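Local coordinates for protein HicA3 Toxin (Yersinia pestis, PDB 4P78) that is the toxin of a toxin-antitoxin pair, bound and probably held inactive by its HicB3 antitoxin, and probably acts on RNA as other HicA toxins do, at residues Val29-Pro34 and Lys38-Pro43. Residues are numbered along the deposited sequence; the frame is centred on the assembly and turned at random.
Sequences VTLCKP and KIITLP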
loop_
_atom_site.group_PDB
_atom_site.type_symbol
_atom_site.label_atom_id
_atom_site.label_comp_id
_atom_site.label_asym_id
_atom_site.label_seq_id
_atom_site.Cartn_x
_atom_site.Cartn_y
_atom_site.Cartn_z
ATOM N N VAL C 29 1.444 7.082 22.164
ATOM C CA VAL C 29 1.721 8.201 23.055
ATOM C C VAL C 29 1.533 9.492 22.237
ATOM O O VAL C 29 2.046 9.598 21.124
ATOM C CB VAL C 29 3.140 8.091 23.666
ATOM C CG1 VAL C 29 3.527 9.349 24.447
ATOM C CG2 VAL C 29 3.232 6.867 24.582
ATOM N N THR C 30 0.745 10.432 22.756
ATOM C CA THR C 30 0.648 11.761 22.149
ATOM C C THR C 30 1.528 12.771 22.894
ATOM O O THR C 30 1.714 12.691 24.118
ATOM C CB THR C 30 -0.810 12.299 22.100
ATOM O OG1 THR C 30 -1.336 12.505 23.420
ATOM C CG2 THR C 30 -1.711 11.359 21.307
ATOM N N LEU C 31 2.098 13.702 22.147
ATOM C CA LEU C 31 2.904 14.755 22.754
ATOM C C LEU C 31 2.439 16.095 22.244
ATOM O O LEU C 31 1.860 16.184 21.163
ATOM C CB LEU C 31 4.388 14.578 22.450
ATOM C CG LEU C 31 5.020 13.257 22.906
ATOM C CD1 LEU C 31 5.041 12.210 21.757
ATOM C CD2 LEU C 31 6.414 13.532 23.459
ATOM N N CYS C 32 2.707 17.131 23.028
ATOM C CA CYS C 32 2.407 18.495 22.641
ATOM C C CYS C 32 3.571 19.383 23.047
ATOM O O CYS C 32 4.437 18.975 23.817
ATOM C CB CYS C 32 1.117 18.975 23.301
ATOM S SG CYS C 32 1.168 18.916 25.104
ATOM N N LYS C 33 3.587 20.604 22.533
ATOM C CA LYS C 33 4.667 21.532 22.823
ATOM C C LYS C 33 4.060 22.892 23.117
ATOM O O LYS C 33 3.286 23.410 22.314
ATOM C CB LYS C 33 5.654 21.603 21.649
ATOM C CG LYS C 33 6.846 22.521 21.878
ATOM C CD LYS C 33 7.875 22.411 20.750
ATOM C CE LYS C 33 9.101 23.261 21.054
ATOM N NZ LYS C 33 10.178 23.096 20.032
ATOM N N PRO C 34 4.400 23.466 24.286
ATOM C CA PRO C 34 3.811 24.728 24.755
ATOM C C PRO C 34 3.983 25.837 23.727
ATOM O O PRO C 34 5.079 25.993 23.190
ATOM C CB PRO C 34 4.602 25.032 26.034
ATOM C CG PRO C 34 5.120 23.721 26.478
ATOM C CD PRO C 34 5.411 22.953 25.228
ATOM N N LYS C 38 0.178 21.918 17.801
ATOM C CA LYS C 38 0.391 20.672 17.073
ATOM C C LYS C 38 0.436 19.478 18.019
ATOM O O LYS C 38 0.661 19.627 19.230
ATOM C CB LYS C 38 1.682 20.741 16.263
ATOM C CG LYS C 38 1.713 21.853 15.213
ATOM C CD LYS C 38 2.928 21.694 14.313
ATOM C CE LYS C 38 2.952 22.714 13.188
ATOM N NZ LYS C 38 3.777 23.911 13.533
ATOM N N ILE C 39 0.218 18.293 17.458
ATOM C CA ILE C 39 0.301 17.044 18.198
ATOM C C ILE C 39 1.275 16.123 17.487
ATOM O O ILE C 39 1.322 16.090 16.253
ATOM C CB ILE C 39 -1.085 16.348 18.320
ATOM C CG1 ILE C 39 -2.045 17.172 19.183
ATOM C CG2 ILE C 39 -0.943 14.928 18.883
ATOM C CD1 ILE C 39 -1.758 17.120 20.664
ATOM N N ILE C 40 2.070 15.391 18.255
ATOM C CA ILE C 40 2.792 14.256 17.703
ATOM C C ILE C 40 2.182 12.980 18.270
ATOM O O ILE C 40 2.025 12.844 19.482
ATOM C CB ILE C 40 4.299 14.332 17.999
ATOM C CG1 ILE C 40 4.893 15.526 17.253
ATOM C CG2 ILE C 40 5.012 13.028 17.576
ATOM C CD1 ILE C 40 6.361 15.691 17.428
ATOM N N THR C 41 1.785 12.072 17.377
ATOM C CA THR C 41 1.277 10.762 17.776
ATOM C C THR C 41 2.293 9.685 17.403
ATOM O O THR C 41 2.622 9.501 16.221
ATOM C CB THR C 41 -0.100 10.433 17.112
ATOM O OG1 THR C 41 -1.062 11.439 17.445
ATOM C CG2 THR C 41 -0.614 9.086 17.580
ATOM N N LEU C 42 2.784 8.984 18.422
ATOM C CA LEU C 42 3.788 7.930 18.268
ATOM C C LEU C 42 3.254 6.549 18.601
ATOM O O LEU C 42 2.516 6.387 19.572
ATOM C CB LEU C 42 4.992 8.190 19.179
ATOM C CG LEU C 42 5.911 9.360 18.883
ATOM C CD1 LEU C 42 6.995 9.437 19.959
ATOM C CD2 LEU C 42 6.509 9.131 17.507
ATOM N N PRO C 43 3.650 5.537 17.810
ATOM C CA PRO C 43 3.412 4.146 18.218
ATOM C C PRO C 43 4.260 3.812 19.448
ATOM O O PRO C 43 5.399 4.267 19.531
ATOM C CB PRO C 43 3.869 3.329 17.006
ATOM C CG PRO C 43 4.907 4.187 16.347
ATOM C CD PRO C 43 4.470 5.631 16.587
HETATM O O HOH W 1 1.624 21.205 21.076
#
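V29 and L42 face each other as a hydrogen-bonded antiparallel pair, each peptide N-H reaching the other's carbonyl: V29 N to L42 O at 2.9 Å, and L42 N to V29 O in a nearly straight bond (173°). L31 and I40 repeat the pattern two residues on, with L31 N bound to I40 O at 2.8 Å, so four backbone bonds join 29-34 to 38-43, within the hairpin of strands 27-33 and 36-44. The carbonyl of I40 also receives the CA-H of T30, 3.2 Å from T30 CA to I40 O.

On the face that V29 shares with L31, I40 and L42, the close apolar packing is that of L31 with L42 and I40. With CG beside its own backbone N (chi1 -59°), L31 sends CD1 across to the neighbouring strand, diagonally to L42 CD1, 3.8 Å away, and L31 CD1 is 4.3 Å from I40 CG2. Helix 3-12 lies against this face, with L6, I7 and L10 on L42 and L10 also on I40. The other face carries T30 and T41 side by side, T30 CG2 3.9 Å from T41 OG1; the hydroxyl of T30 bonds R18, and that of T41 bonds H45 of the HicB3 antitoxin chain.

Toward the turn the ladder opens. C32 and I39 meet loosely, C32 CB 4.3 Å from I39 CD1; beyond, near exposed K38, a water lies between K33 N and K38 O, too far apart for a direct bond, but its shortness to K33 N leaves the bridge doubtful. The chemistry thus divides the hairpin between a leucine- and isoleucine-rich side that builds the toxin core and a threonine-bearing side, joined by I39, that meets the antitoxin.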